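Local coordinates for Lin1840 protein (Listeria innocua serovar 6a, PDB 4ZOC) that probably hydrolyses terminal, non-reducing beta-D-glucosyl residues, releasing beta-D-glucose, as a family 3 glycoside hydrolase linked to beta-1,2-glucan metabolism, at residues 138-142 with 152-158; 512-516 with 594-598. The protein carries 2 engineered substitutions. All blocks are in the same frame, centred on the assembly; numbering follows the deposited sequence.

Contact 1 of 2, residues 138-142 with 152-158; sequences MLDLV and ESTGEDP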
# COMPACT_ATOMS: atom_id res chain seq x y z
N MET A 138 -1.00 15.89 -16.29
CA MET A 138 -0.74 14.66 -15.57
C MET A 138 -1.94 14.38 -14.66
O MET A 138 -2.27 15.19 -13.74
CB MET A 138 0.57 14.83 -14.80
CG MET A 138 1.06 13.60 -14.10
SD MET A 138 0.29 13.38 -12.47
CE MET A 138 1.56 12.32 -11.76
N LEU A 139 -2.56 13.24 -14.87
CA LEU A 139 -3.87 12.90 -14.25
C LEU A 139 -3.84 11.65 -13.39
O LEU A 139 -4.86 11.00 -13.16
CB LEU A 139 -4.94 12.81 -15.33
CG LEU A 139 -5.16 14.14 -16.07
CD1 LEU A 139 -6.13 13.94 -17.23
CD2 LEU A 139 -5.74 15.21 -15.12
N ASP A 140 -2.65 11.32 -12.87
CA ASP A 140 -2.49 10.13 -12.04
C ASP A 140 -3.01 10.49 -10.65
O ASP A 140 -2.52 11.46 -9.97
CB ASP A 140 -1.01 9.71 -11.98
CG ASP A 140 -0.40 9.54 -13.37
OD1 ASP A 140 -1.11 9.16 -14.32
OD2 ASP A 140 0.78 9.84 -13.54
N LEU A 141 -3.99 9.72 -10.18
CA LEU A 141 -4.50 9.84 -8.82
C LEU A 141 -3.39 9.46 -7.85
O LEU A 141 -2.65 8.49 -8.10
CB LEU A 141 -5.68 8.87 -8.64
CG LEU A 141 -6.44 8.91 -7.31
CD1 LEU A 141 -7.26 10.16 -7.33
CD2 LEU A 141 -7.29 7.68 -7.18
N VAL A 142 -3.23 10.30 -6.82
CA VAL A 142 -2.20 10.10 -5.83
C VAL A 142 -2.79 10.01 -4.41
O VAL A 142 -3.62 10.86 -3.98
CB VAL A 142 -1.10 11.17 -5.92
CG1 VAL A 142 -0.32 11.01 -7.20
CG2 VAL A 142 -1.62 12.63 -5.78
N GLU A 152 2.97 16.79 -9.57
CA GLU A 152 2.40 16.88 -10.94
C GLU A 152 0.92 16.66 -11.00
O GLU A 152 0.32 16.94 -12.02
CB GLU A 152 3.07 15.87 -11.87
CG GLU A 152 4.55 16.10 -12.08
CD GLU A 152 5.19 14.84 -12.62
OE1 GLU A 152 4.89 14.47 -13.77
OE2 GLU A 152 6.04 14.27 -11.90
N SER A 153 0.35 16.07 -9.95
CA SER A 153 -1.05 15.70 -9.89
C SER A 153 -1.80 16.79 -9.17
O SER A 153 -1.19 17.52 -8.42
CB SER A 153 -1.15 14.37 -9.11
OG SER A 153 -2.56 13.97 -8.98
N THR A 154 -3.15 16.84 -9.30
CA THR A 154 -3.93 17.71 -8.51
C THR A 154 -4.41 17.05 -7.22
O THR A 154 -5.20 17.70 -6.49
CB THR A 154 -5.08 18.41 -9.34
OG1 THR A 154 -5.89 17.44 -10.07
CG2 THR A 154 -4.42 19.40 -10.36
N GLY A 155 -4.04 15.78 -6.94
CA GLY A 155 -4.25 15.23 -5.59
C GLY A 155 -5.04 13.92 -5.52
O GLY A 155 -5.06 13.10 -6.47
N GLU A 156 -5.68 13.72 -4.37
CA GLU A 156 -6.28 12.45 -4.05
C GLU A 156 -7.78 12.24 -4.49
O GLU A 156 -8.38 11.15 -4.29
CB GLU A 156 -6.14 12.19 -2.54
CG GLU A 156 -7.15 12.94 -1.70
CD GLU A 156 -6.86 12.85 -0.23
OE1 GLU A 156 -5.64 12.79 0.12
OE2 GLU A 156 -7.85 12.85 0.59
N ASP A 157 -8.36 13.24 -5.12
CA ASP A 157 -9.77 13.14 -5.56
C ASP A 157 -9.95 13.01 -7.05
O ASP A 157 -9.53 13.86 -7.81
CB ASP A 157 -10.56 14.37 -5.11
CG ASP A 157 -12.02 14.18 -5.38
OD1 ASP A 157 -12.55 13.15 -4.90
OD2 ASP A 157 -12.58 14.99 -6.15
N PRO A 158 -10.63 11.94 -7.49
CA PRO A 158 -10.79 11.74 -8.93
C PRO A 158 -11.66 12.82 -9.54
O PRO A 158 -11.41 13.17 -10.72
CB PRO A 158 -11.44 10.38 -9.05
CG PRO A 158 -11.22 9.73 -7.75
CD PRO A 158 -10.99 10.76 -6.72
O HOH W 1 -0.90 18.15 -14.25
O HOH W 2 -4.08 15.25 -11.64
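S153 and D140 join two arms of the long loop that follows strand 133-134 of the TIM-barrel domain. S153 OG donates to D140 O at 2.7 Å, tilted 26° from the carbonyl plane, and, by accepting from G155 N, forms an ST turn in its own arm. A small hydroxyl suits this place, because it grips two backbone groups while V142 CG2 lies 3.6 Å from S153 OG. G155 has backbone angles that would press a CB against the carbonyl O of T154, which calls for glycine; its O receives a weak, nearly straight bond from V142 N.

At the other end, the bend of M138 at chi2 (-84°) lays CG and SD against E152 CB, with CG 3.8 Å from that atom; the two side chains cross at about a right angle. An unbranched thioether suits this buried place beside the backbone. The carboxylate of E152 runs on to a salt bridge with R149.

Beside these direct contacts is a looser, water-bridged side. One water links M138 N to E152 O, and another links M138 O to T154 N, so these backbone groups are bridged by water rather than bonded to each other directly. P158, at the start of helix 158-173, is partly exposed and meets the branched end of L141, whose CD1 lies 3.8 Å from P158 CD.

Contact 2 of 2, residues 512-516 with 594-598; sequences VKELA and PFYPF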
# COMPACT_ATOMS: atom_id res chain seq x y z
N VAL A 512 3.93 17.85 9.22
CA VAL A 512 4.00 19.21 9.64
C VAL A 512 3.53 19.44 11.08
O VAL A 512 3.48 20.64 11.56
CB VAL A 512 3.33 20.18 8.66
CG1 VAL A 512 3.97 20.11 7.28
CG2 VAL A 512 1.81 20.01 8.66
N LYS A 513 3.15 18.38 11.80
CA LYS A 513 2.65 18.54 13.14
C LYS A 513 3.65 19.38 14.02
O LYS A 513 3.23 20.35 14.73
CB LYS A 513 2.34 17.19 13.78
CG LYS A 513 2.07 17.22 15.29
CD LYS A 513 1.66 15.84 15.84
CE LYS A 513 1.21 16.07 17.31
NZ LYS A 513 0.54 14.90 17.80
N GLU A 514 4.93 19.07 13.92
CA GLU A 514 5.96 19.78 14.75
C GLU A 514 6.11 21.21 14.31
O GLU A 514 6.47 22.06 15.13
CB GLU A 514 7.30 19.09 14.66
CG GLU A 514 7.25 17.72 15.30
CD GLU A 514 8.37 16.83 14.83
OE1 GLU A 514 9.53 17.29 14.77
OE2 GLU A 514 8.11 15.65 14.52
N LEU A 515 5.75 21.56 13.06
CA LEU A 515 5.81 22.94 12.63
C LEU A 515 4.62 23.71 13.12
O LEU A 515 4.77 24.80 13.62
CB LEU A 515 5.93 23.00 11.11
CG LEU A 515 7.13 22.24 10.54
CD1 LEU A 515 7.15 22.29 9.03
CD2 LEU A 515 8.49 22.64 11.07
N ALA A 516 3.43 23.13 12.98
CA ALA A 516 2.21 23.78 13.43
C ALA A 516 2.28 24.06 14.92
O ALA A 516 1.83 25.11 15.39
CB ALA A 516 1.01 22.90 13.16
N PRO A 594 -6.06 12.19 9.25
CA PRO A 594 -4.84 12.86 8.86
C PRO A 594 -4.66 14.14 9.70
O PRO A 594 -5.63 14.60 10.33
CB PRO A 594 -5.07 13.19 7.36
CG PRO A 594 -6.56 13.36 7.30
CD PRO A 594 -7.13 12.34 8.27
N PHE A 595 -3.45 14.66 9.75
CA PHE A 595 -3.21 15.89 10.49
C PHE A 595 -4.06 17.02 9.93
O PHE A 595 -4.66 17.83 10.66
CB PHE A 595 -1.73 16.23 10.53
CG PHE A 595 -1.43 17.32 11.53
CD1 PHE A 595 -1.40 17.00 12.87
CD2 PHE A 595 -1.16 18.63 11.13
CE1 PHE A 595 -1.18 17.95 13.80
CE2 PHE A 595 -0.92 19.61 12.05
CZ PHE A 595 -0.93 19.25 13.41
N TYR A 596 -4.12 17.12 8.62
CA TYR A 596 -5.09 18.01 7.95
C TYR A 596 -5.76 17.27 6.77
O TYR A 596 -5.11 16.48 6.06
CB TYR A 596 -4.39 19.22 7.31
CG TYR A 596 -3.60 20.13 8.27
CD1 TYR A 596 -4.27 20.84 9.25
CD2 TYR A 596 -2.23 20.40 8.09
CE1 TYR A 596 -3.60 21.71 10.08
CE2 TYR A 596 -1.55 21.30 8.89
CZ TYR A 596 -2.25 21.94 9.90
OH TYR A 596 -1.59 22.86 10.74
N PRO A 597 -7.06 17.45 6.62
CA PRO A 597 -7.83 16.70 5.64
C PRO A 597 -8.07 17.42 4.33
O PRO A 597 -7.88 18.58 4.22
CB PRO A 597 -9.15 16.48 6.37
CG PRO A 597 -9.32 17.79 7.13
CD PRO A 597 -7.95 18.14 7.59
N PHE A 598 -8.56 16.63 3.36
CA PHE A 598 -8.96 17.07 2.09
C PHE A 598 -9.99 18.24 2.31
O PHE A 598 -10.95 18.12 3.07
CB PHE A 598 -9.64 15.97 1.34
CG PHE A 598 -10.03 16.37 -0.09
CD1 PHE A 598 -9.12 16.27 -1.14
CD2 PHE A 598 -11.29 16.87 -0.36
CE1 PHE A 598 -9.47 16.63 -2.43
CE2 PHE A 598 -11.68 17.24 -1.66
CZ PHE A 598 -10.76 17.11 -2.69
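With CG anti to the backbone N (chi1 -168°), F595 sends its ring toward the first turn of helix 513-517, while Y596, with CG beside its own backbone N (chi1 -60°), brings its phenol round to the same helix. The two are consecutive residues of a classic beta bulge facing F554, consistent with both rings reaching one helix in the C-terminal domain of this family 3 enzyme.

K513 covers a face of the F595 ring in a CH-pi contact, its CA 3.9 Å from the ring centroid and 20° off the normal. The lysine chain crosses the phenylalanine at about a right angle, and K513 CB comes within 3.6 Å of F595 CE1. Lysine suits this exposed position: its methylenes give the ring apolar cover while the extended chain carries the ammonium group away.

V512 fills the inner side. Its CG2 approaches both rings obliquely, nearest at Y596 CE2 (3.6 Å), and a compact branched residue suits this buried position before the helix. F595 CD2 in turn lies 3.5 Å above the plane of the Y596 ring, toward its rim.

One turn on from V512, A516 is small enough to let both aromatics close in. The Y596 hydroxyl has its polar partner in E379 of strand 376-380, whose L378 also touches Y596. A516 CB meets the F595 ring at its edge, 4.0 Å from F595 CE2, and lies 3.6 Å from Y596 OH.

From the N terminus, the chain first builds the TIM-barrel domain, where contact 1 closes a short loop: nine residues separate 138-142 from 152-158, between strand 133-134 and helix 158-173. Contact 2 opens only later, in the C-terminal domain, and closes a much longer loop of 77 residues from helix 513-517 to the segment before strand 607-611. The two are therefore in series, neither nesting nor crossing. Although their centres lie about 20 Å apart, they touch at one end: F598 packs on E156 and D157, with F598 CZ 3.7 Å from D157 CB. Y565 takes part in the same join between domains, hydrogen-bonding to E156 and D157 and stacking on F598.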